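PDB 4N6D: TRAP dicarboxylate transporter-DctP subunit from Desulfovibrio salexigens, which probably serves as the periplasmic solute-binding component of a TRAP transporter, capturing a substrate for uptake across the inner membrane. Local coordinates for residues A[134-146]-A[234-246]. Residues are numbered along the deposited sequence; the frame is centred on the assembly and turned at random.
Sequences KEFKRFKVLTMFA and PFAIIMNMNSWNS. With I3C (5-amino-2,4,6-triiodobenzene-1,3-dicarboxylic acid), chain C.
Lys140 and Met239 exchange a reciprocal pair of backbone hydrogen bonds, as do Phe145 and Phe235; between them Leu142 N donates to Ile237 O, and Ile237 N reaches Thr143 O at 2.9 Å in a nearly straight bond (171°). These six bonds join antiparallel strands 139-146 and 234-240. Leu142 N and Thr143 O both bond to Ile237, and the register shifts by one between Val141 and Thr143, a beta bulge with the extra residue on strand 139-146. A water ties Arg138 O to Met241 N.

On the face bearing Val141, Ile238, Met144 and Ala236, Phe136 CE1 meets Ala236 CB at 3.7 Å. With CG1 between the backbone N and the carbonyl carbon (chi1 54°), Ile238 carries CD1 over the centre of the Phe139 ring, a CH-pi contact; Arg138 CB covers the other face. On the face of Lys140 and Phe235, Thr143 CG2 packs tightly alongside Ile237 CG1 at 3.5 Å, while Thr143 OG1 bonds to Gly259 O.

In this periplasmic-binding-protein fold, strand 139-146 is an outermost strand of a five-stranded mixed sheet; strand 234-240 lies between it and strand 90-94.

Phe235 CB lies over the Phe145 ring; the two rings, slid apart, have planes 22° from parallel. Lys140 lays its methylenes across one face of Trp244, and its NZ bonds to Asn256.

The Arg138 guanidinium is sandwiched between Lys137 CE and I3C, its NH2 3.3 Å from I3C N13.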
ATOM      1  N   LYS A 134       4.836  19.312   3.948  1.00 11.74           N
ATOM      2  CA  LYS A 134       5.196  19.640   5.315  1.00 11.15           C
ATOM      3  C   LYS A 134       4.697  18.617   6.327  1.00 12.24           C
ATOM      4  O   LYS A 134       5.145  18.619   7.492  1.00 12.11           O
ATOM      5  CB  LYS A 134       4.692  21.031   5.670  1.00 20.05           C
ATOM      6  CG  LYS A 134       3.241  21.261   5.374  1.00 24.19           C
ATOM      7  CD  LYS A 134       2.900  22.741   5.517  1.00 32.87           C
ATOM      8  CE  LYS A 134       2.251  23.016   6.851  1.00 38.93           C
ATOM      9  NZ  LYS A 134       0.913  22.380   6.955  1.00 45.16           N
ATOM     10  N   GLU A 135       3.782  17.741   5.908  1.00 10.26           N
ATOM     11  CA  GLU A 135       3.338  16.664   6.789  1.00  9.93           C
ATOM     12  C   GLU A 135       4.501  15.794   7.264  1.00  9.98           C
ATOM     13  O   GLU A 135       4.411  15.113   8.315  1.00 11.08           O
ATOM     14  CB  GLU A 135       2.273  15.792   6.113  1.00  8.35           C
ATOM     15  CG  GLU A 135       2.723  15.097   4.857  1.00  6.75           C
ATOM     16  CD  GLU A 135       1.597  14.917   3.837  1.00  7.78           C
ATOM     17  OE1 GLU A 135       0.734  15.813   3.737  1.00  8.81           O
ATOM     18  OE2 GLU A 135       1.591  13.879   3.151  1.00  8.50           O
ATOM     19  N   PHE A 136       5.600  15.810   6.519  1.00  9.20           N
ATOM     20  CA  PHE A 136       6.778  15.019   6.904  1.00  9.03           C
ATOM     21  C   PHE A 136       7.926  15.850   7.450  1.00 10.07           C
ATOM     22  O   PHE A 136       9.029  15.344   7.617  1.00 11.62           O
ATOM     23  CB  PHE A 136       7.284  14.177   5.727  1.00 11.71           C
ATOM     24  CG  PHE A 136       6.387  13.030   5.373  1.00  9.83           C
ATOM     25  CD1 PHE A 136       6.254  11.965   6.234  1.00 13.16           C
ATOM     26  CD2 PHE A 136       5.688  13.014   4.177  1.00 14.93           C
ATOM     27  CE1 PHE A 136       5.431  10.892   5.910  1.00 16.69           C
ATOM     28  CE2 PHE A 136       4.849  11.930   3.857  1.00 14.85           C
ATOM     29  CZ  PHE A 136       4.734  10.895   4.727  1.00 13.73           C
ATOM     30  N   LYS A 137       7.674  17.111   7.754  1.00 10.46           N
ATOM     31  CA  LYS A 137       8.754  18.036   8.085  1.00 12.73           C
ATOM     32  C   LYS A 137       9.561  17.666   9.329  1.00 14.52           C
ATOM     33  O   LYS A 137      10.716  18.087   9.465  1.00 13.10           O
ATOM     34  CB  LYS A 137       8.208  19.458   8.258  1.00 18.64           C
ATOM     35  CG  LYS A 137       7.452  19.665   9.571  1.00 20.05           C
ATOM     36  CD  LYS A 137       7.048  21.120   9.774  1.00 31.87           C
ATOM     37  CE  LYS A 137       7.462  21.633  11.146  1.00 39.77           C
ATOM     38  NZ  LYS A 137       6.335  22.348  11.831  1.00 45.20           N
ATOM     39  N   ARG A 138       8.981  16.869  10.220  1.00 10.34           N
ATOM     40  CA  ARG A 138       9.658  16.482  11.457  1.00 12.56           C
ATOM     41  C   ARG A 138      10.627  15.328  11.268  1.00 11.49           C
ATOM     42  O   ARG A 138      11.389  15.005  12.185  1.00 11.04           O
ATOM     43  CB  ARG A 138       8.634  16.080  12.496  1.00 16.47           C
ATOM     44  CG  ARG A 138       7.673  17.195  12.815  1.00 23.63           C
ATOM     45  CD  ARG A 138       7.867  17.716  14.192  1.00 25.99           C
ATOM     46  NE  ARG A 138       6.794  18.647  14.528  1.00 22.36           N
ATOM     47  CZ  ARG A 138       6.941  19.950  14.711  1.00 25.27           C
ATOM     48  NH1 ARG A 138       5.878  20.689  15.016  1.00 27.04           N
ATOM     49  NH2 ARG A 138       8.138  20.515  14.602  1.00 29.55           N
ATOM     50  N   PHE A 139      10.580  14.700  10.097  1.00 10.58           N
ATOM     51  CA  PHE A 139      11.334  13.468   9.852  1.00 10.59           C
ATOM     52  C   PHE A 139      12.219  13.554   8.628  1.00 10.31           C
ATOM     53  O   PHE A 139      11.995  14.386   7.747  1.00 11.72           O
ATOM     54  CB  PHE A 139      10.369  12.307   9.614  1.00 11.93           C
ATOM     55  CG  PHE A 139       9.376  12.121  10.700  1.00  9.30           C
ATOM     56  CD1 PHE A 139       9.760  11.605  11.925  1.00  9.38           C
ATOM     57  CD2 PHE A 139       8.055  12.451  10.504  1.00 10.92           C
ATOM     58  CE1 PHE A 139       8.828  11.427  12.944  1.00 11.20           C
ATOM     59  CE2 PHE A 139       7.128  12.296  11.522  1.00 14.08           C
ATOM     60  CZ  PHE A 139       7.508  11.786  12.732  1.00 11.48           C
ATOM     61  N   LYS A 140      13.214  12.683   8.558  1.00  9.51           N
ATOM     62  CA  LYS A 140      13.794  12.317   7.273  1.00  8.99           C
ATOM     63  C   LYS A 140      12.951  11.183   6.694  1.00  9.78           C
ATOM     64  O   LYS A 140      12.739  10.166   7.355  1.00  8.64           O
ATOM     65  CB  LYS A 140      15.234  11.850   7.425  1.00  9.82           C
ATOM     66  CG  LYS A 140      15.791  11.216   6.137  1.00  8.95           C
ATOM     67  CD  LYS A 140      15.913  12.218   4.994  1.00 14.32           C
ATOM     68  CE  LYS A 140      16.551  11.552   3.785  1.00 17.67           C
ATOM     69  NZ  LYS A 140      16.898  12.513   2.723  1.00 20.28           N
ATOM     70  N   VAL A 141      12.444  11.366   5.480  1.00  9.27           N
ATOM     71  CA  VAL A 141      11.720  10.305   4.810  1.00  6.86           C
ATOM     72  C   VAL A 141      12.726   9.434   4.060  1.00  9.07           C
ATOM     73  O   VAL A 141      13.335   9.892   3.083  1.00 10.49           O
ATOM     74  CB  VAL A 141      10.649  10.860   3.863  1.00  7.65           C
ATOM     75  CG1 VAL A 141       9.964   9.733   3.124  1.00  8.70           C
ATOM     76  CG2 VAL A 141       9.621  11.689   4.652  1.00 11.01           C
ATOM     77  N   LEU A 142      12.937   8.211   4.541  1.00  7.21           N
ATOM     78  CA  LEU A 142      13.978   7.340   3.993  1.00  6.39           C
ATOM     79  C   LEU A 142      13.526   6.659   2.710  1.00  7.44           C
ATOM     80  O   LEU A 142      14.344   6.430   1.818  1.00  8.37           O
ATOM     81  CB  LEU A 142      14.386   6.262   5.001  1.00  8.60           C
ATOM     82  CG  LEU A 142      15.116   6.837   6.211  1.00  7.23           C
ATOM     83  CD1 LEU A 142      15.348   5.720   7.202  1.00  7.39           C
ATOM     84  CD2 LEU A 142      16.416   7.439   5.772  1.00  8.00           C
ATOM     85  N   THR A 143      12.263   6.254   2.661  1.00  7.59           N
ATOM     86  CA  THR A 143      11.670   5.694   1.437  1.00  7.18           C
ATOM     87  C   THR A 143      10.153   5.696   1.603  1.00  7.81           C
ATOM     88  O   THR A 143       9.634   6.008   2.678  1.00  6.81           O
ATOM     89  CB  THR A 143      12.191   4.266   1.070  1.00  7.93           C
ATOM     90  OG1 THR A 143      11.806   3.956  -0.279  1.00  8.11           O
ATOM     91  CG2 THR A 143      11.637   3.221   2.004  1.00  9.24           C
ATOM     92  N   MET A 144       9.447   5.399   0.524  1.00  6.42           N
ATOM     93  CA  MET A 144       8.004   5.202   0.573  1.00  6.64           C
ATOM     94  C   MET A 144       7.684   4.073  -0.369  1.00  7.64           C
ATOM     95  O   MET A 144       8.458   3.767  -1.277  1.00  9.48           O
ATOM     96  CB  MET A 144       7.246   6.445   0.145  1.00  9.89           C
ATOM     97  CG  MET A 144       7.552   7.641   1.042  1.00 14.71           C
ATOM     98  SD  MET A 144       6.659   9.079   0.496  1.00 16.45           S
ATOM     99  CE  MET A 144       5.103   8.793   1.326  1.00 16.07           C
ATOM    100  N   PHE A 145       6.539   3.439  -0.146  1.00  7.26           N
ATOM    101  CA  PHE A 145       6.076   2.387  -1.039  1.00  8.00           C
ATOM    102  C   PHE A 145       4.598   2.126  -0.806  1.00  8.38           C
ATOM    103  O   PHE A 145       4.004   2.685   0.094  1.00  8.86           O
ATOM    104  CB  PHE A 145       6.887   1.105  -0.851  1.00  7.16           C
ATOM    105  CG  PHE A 145       6.982   0.654   0.567  1.00  7.21           C
ATOM    106  CD1 PHE A 145       5.949  -0.036   1.159  1.00  7.87           C
ATOM    107  CD2 PHE A 145       8.124   0.905   1.305  1.00  9.86           C
ATOM    108  CE1 PHE A 145       6.039  -0.448   2.495  1.00 11.08           C
ATOM    109  CE2 PHE A 145       8.224   0.489   2.636  1.00 10.96           C
ATOM    110  CZ  PHE A 145       7.182  -0.173   3.226  1.00  9.03           C
ATOM    111  N   ALA A 146       4.018   1.292  -1.644  1.00  6.45           N
ATOM    112  CA  ALA A 146       2.590   1.005  -1.588  1.00  7.86           C
ATOM    113  C   ALA A 146       2.347  -0.481  -1.687  1.00  7.57           C
ATOM    114  O   ALA A 146       3.128  -1.224  -2.292  1.00  9.55           O
ATOM    115  CB  ALA A 146       1.847   1.700  -2.720  1.00  9.74           C
ATOM    116  N   PRO A 234      -0.615   3.357   0.909  1.00  6.59           N
ATOM    117  CA  PRO A 234       0.726   3.937   0.918  1.00  7.27           C
ATOM    118  C   PRO A 234       1.394   3.901   2.306  1.00  9.54           C
ATOM    119  O   PRO A 234       0.735   4.033   3.350  1.00  7.66           O
ATOM    120  CB  PRO A 234       0.477   5.384   0.511  1.00  7.01           C
ATOM    121  CG  PRO A 234      -0.882   5.692   1.082  1.00  6.71           C
ATOM    122  CD  PRO A 234      -1.655   4.400   1.009  1.00  6.90           C
ATOM    123  N   PHE A 235       2.716   3.759   2.275  1.00  8.23           N
ATOM    124  CA  PHE A 235       3.535   3.677   3.484  1.00  6.34           C
ATOM    125  C   PHE A 235       4.702   4.640   3.367  1.00  7.14           C
ATOM    126  O   PHE A 235       5.183   4.904   2.264  1.00  6.93           O
ATOM    127  CB  PHE A 235       4.145   2.276   3.620  1.00  6.41           C
ATOM    128  CG  PHE A 235       3.148   1.177   3.875  1.00  6.27           C
ATOM    129  CD1 PHE A 235       2.382   0.645   2.843  1.00  8.05           C
ATOM    130  CD2 PHE A 235       2.996   0.656   5.138  1.00 10.73           C
ATOM    131  CE1 PHE A 235       1.480  -0.352   3.077  1.00  9.30           C
ATOM    132  CE2 PHE A 235       2.091  -0.363   5.381  1.00 11.60           C
ATOM    133  CZ  PHE A 235       1.329  -0.862   4.340  1.00 10.38           C
ATOM    134  N   ALA A 236       5.168   5.131   4.513  1.00  6.69           N
ATOM    135  CA  ALA A 236       6.400   5.891   4.585  1.00  7.12           C
ATOM    136  C   ALA A 236       7.333   5.282   5.613  1.00  7.54           C
ATOM    137  O   ALA A 236       6.891   4.828   6.671  1.00  7.81           O
ATOM    138  CB  ALA A 236       6.113   7.351   4.953  1.00  8.15           C
ATOM    139  N   ILE A 237       8.616   5.256   5.283  1.00  6.02           N
ATOM    140  CA  ILE A 237       9.656   4.929   6.262  1.00  6.08           C
ATOM    141  C   ILE A 237      10.275   6.237   6.735  1.00  8.57           C
ATOM    142  O   ILE A 237      10.833   7.013   5.944  1.00  6.94           O
ATOM    143  CB  ILE A 237      10.722   4.005   5.675  1.00  7.09           C
ATOM    144  CG1 ILE A 237      10.084   2.722   5.093  1.00  6.13           C
ATOM    145  CG2 ILE A 237      11.783   3.697   6.739  1.00  6.93           C
ATOM    146  CD1 ILE A 237       9.197   1.946   6.082  1.00  6.12           C
ATOM    147  N   ILE A 238      10.119   6.509   8.027  1.00  6.17           N
ATOM    148  CA  ILE A 238      10.537   7.786   8.605  1.00  6.45           C
ATOM    149  C   ILE A 238      11.684   7.588   9.581  1.00  7.25           C
ATOM    150  O   ILE A 238      11.761   6.558  10.252  1.00  6.62           O
ATOM    151  CB  ILE A 238       9.349   8.517   9.332  1.00  8.71           C
ATOM    152  CG1 ILE A 238       8.665   7.618  10.372  1.00  7.49           C
ATOM    153  CG2 ILE A 238       8.325   9.029   8.308  1.00 12.59           C
ATOM    154  CD1 ILE A 238       7.724   8.374  11.344  1.00 10.86           C
ATOM    155  N   MET A 239      12.555   8.595   9.656  1.00  7.39           N
ATOM    156  CA  MET A 239      13.681   8.560  10.570  1.00  6.53           C
ATOM    157  C   MET A 239      13.679   9.808  11.451  1.00  7.47           C
ATOM    158  O   MET A 239      13.380  10.915  10.991  1.00  7.76           O
ATOM    159  CB  MET A 239      14.978   8.468   9.767  1.00  9.35           C
ATOM    160  CG  MET A 239      16.222   8.458  10.636  1.00  6.76           C
ATOM    161  SD  MET A 239      17.710   8.083   9.696  1.00 10.87           S
ATOM    162  CE  MET A 239      18.816   7.604  11.003  1.00 14.17           C
ATOM    163  N   ASN A 240      14.016   9.606  12.717  1.00  6.72           N
ATOM    164  CA  ASN A 240      14.118  10.691  13.689  1.00  7.10           C
ATOM    165  C   ASN A 240      15.147  11.712  13.209  1.00  8.43           C
ATOM    166  O   ASN A 240      16.218  11.333  12.723  1.00  8.47           O
ATOM    167  CB  ASN A 240      14.547  10.105  15.032  1.00  8.27           C
ATOM    168  CG  ASN A 240      14.864  11.165  16.041  1.00 12.82           C
ATOM    169  OD1 ASN A 240      16.002  11.617  16.125  1.00  9.49           O
ATOM    170  ND2 ASN A 240      13.868  11.557  16.836  1.00 11.76           N
ATOM    171  N   MET A 241      14.818  12.994  13.298  1.00  9.93           N
ATOM    172  CA  MET A 241      15.695  14.022  12.755  1.00  8.40           C
ATOM    173  C   MET A 241      17.033  14.109  13.482  1.00  9.06           C
ATOM    174  O   MET A 241      18.071  14.324  12.845  1.00  8.61           O
ATOM    175  CB  MET A 241      15.013  15.391  12.759  1.00  9.71           C
ATOM    176  CG  MET A 241      15.787  16.409  11.997  1.00  9.90           C
ATOM    177  SD  MET A 241      15.672  16.104  10.246  1.00 16.75           S
ATOM    178  CE  MET A 241      13.956  16.548   9.988  1.00 19.41           C
ATOM    179  N   ASN A 242      17.049  13.967  14.808  1.00 11.14           N
ATOM    180  CA  ASN A 242      18.341  13.942  15.487  1.00 10.14           C
ATOM    181  C   ASN A 242      19.212  12.769  15.035  1.00 10.72           C
ATOM    182  O   ASN A 242      20.422  12.906  14.835  1.00  9.21           O
ATOM    183  CB  ASN A 242      18.138  13.920  17.001  1.00 12.23           C
ATOM    184  CG  ASN A 242      17.475  15.172  17.502  1.00 18.11           C
ATOM    185  OD1 ASN A 242      16.306  15.163  17.880  1.00 28.03           O
ATOM    186  ND2 ASN A 242      18.206  16.248  17.515  1.00 15.12           N
ATOM    187  N   SER A 243      18.593  11.605  14.856  1.00  9.45           N
ATOM    188  CA  SER A 243      19.312  10.464  14.321  1.00  7.67           C
ATOM    189  C   SER A 243      19.873  10.732  12.925  1.00  9.21           C
ATOM    190  O   SER A 243      21.027  10.411  12.649  1.00  9.42           O
ATOM    191  CB  SER A 243      18.413   9.221  14.305  1.00 11.20           C
ATOM    192  OG  SER A 243      17.873   8.975  15.611  1.00 12.28           O
ATOM    193  N   TRP A 244      19.055  11.301  12.035  1.00  9.72           N
ATOM    194  CA  TRP A 244      19.512  11.663  10.695  1.00  8.36           C
ATOM    195  C   TRP A 244      20.667  12.662  10.752  1.00  9.76           C
ATOM    196  O   TRP A 244      21.704  12.513  10.076  1.00  9.27           O
ATOM    197  CB  TRP A 244      18.340  12.256   9.896  1.00  7.68           C
ATOM    198  CG  TRP A 244      18.756  12.807   8.575  1.00 10.14           C
ATOM    199  CD1 TRP A 244      18.845  14.129   8.224  1.00 12.22           C
ATOM    200  CD2 TRP A 244      19.180  12.056   7.431  1.00 10.53           C
ATOM    201  NE1 TRP A 244      19.280  14.242   6.918  1.00 14.05           N
ATOM    202  CE2 TRP A 244      19.504  12.984   6.418  1.00 13.97           C
ATOM    203  CE3 TRP A 244      19.318  10.691   7.161  1.00  9.46           C
ATOM    204  CZ2 TRP A 244      19.934  12.584   5.153  1.00 14.13           C
ATOM    205  CZ3 TRP A 244      19.750  10.302   5.903  1.00 10.51           C
ATOM    206  CH2 TRP A 244      20.064  11.245   4.925  1.00 12.66           C
ATOM    207  N   ASN A 245      20.501  13.678  11.583  1.00  9.73           N
ATOM    208  CA  ASN A 245      21.502  14.746  11.686  1.00 10.02           C
ATOM    209  C   ASN A 245      22.878  14.204  12.053  1.00 12.04           C
ATOM    210  O   ASN A 245      23.907  14.735  11.615  1.00 11.87           O
ATOM    211  CB  ASN A 245      21.077  15.757  12.746  1.00 11.70           C
ATOM    212  CG  ASN A 245      19.900  16.609  12.324  1.00 10.78           C
ATOM    213  OD1 ASN A 245      19.447  16.599  11.166  1.00 11.91           O
ATOM    214  ND2 ASN A 245      19.406  17.392  13.269  1.00 10.77           N
ATOM    215  N   SER A 246      22.877  13.149  12.871  1.00 11.58           N
ATOM    216  CA  SER A 246      24.092  12.551  13.410  1.00 12.43           C
ATOM    217  C   SER A 246      24.911  11.795  12.380  1.00 13.65           C
ATOM    218  O   SER A 246      26.077  11.476  12.638  1.00 13.24           O
ATOM    219  CB  SER A 246      23.735  11.596  14.565  1.00 13.47           C
ATOM    220  OG  SER A 246      23.260  10.352  14.079  1.00 13.77           O
TER
HETATM  221  I3  I3C C 402      10.635  22.822  19.206  0.66 23.13           I
HETATM  222  I2  I3C C 402       6.679  18.341  18.140  0.66 22.85           I
HETATM  223  I1  I3C C 402      10.718  17.840  22.527  0.66 34.75           I
HETATM  224  O8  I3C C 402      11.211  21.482  22.419  0.66 22.53           O
HETATM  225  O9  I3C C 402      12.663  20.397  21.168  0.66 28.10           O
HETATM  226  C10 I3C C 402       8.296  17.126  20.577  0.66 23.24           C
HETATM  227  N13 I3C C 402       8.180  21.187  17.805  0.66 30.53           N
HETATM  228  C1  I3C C 402      10.363  20.185  20.647  0.66 24.20           C
HETATM  229  C6  I3C C 402       9.814  20.927  19.619  0.66 14.95           C
HETATM  230  C5  I3C C 402       8.756  20.436  18.873  0.66 26.74           C
HETATM  231  C4  I3C C 402       8.266  19.196  19.203  0.66 20.17           C
HETATM  232  C3  I3C C 402       8.823  18.460  20.227  0.66 19.18           C
HETATM  233  C2  I3C C 402       9.866  18.951  20.963  0.66 26.74           C
HETATM  234  C7  I3C C 402      11.482  20.717  21.453  0.66 24.07           C
HETATM  235  O11 I3C C 402       8.772  16.081  20.064  0.66 27.37           O
HETATM  236  O12 I3C C 402       7.363  17.072  21.415  0.66 21.67           O
HETATM  237  O   HOH W   1      12.120  13.366  14.340  1.00 10.91           O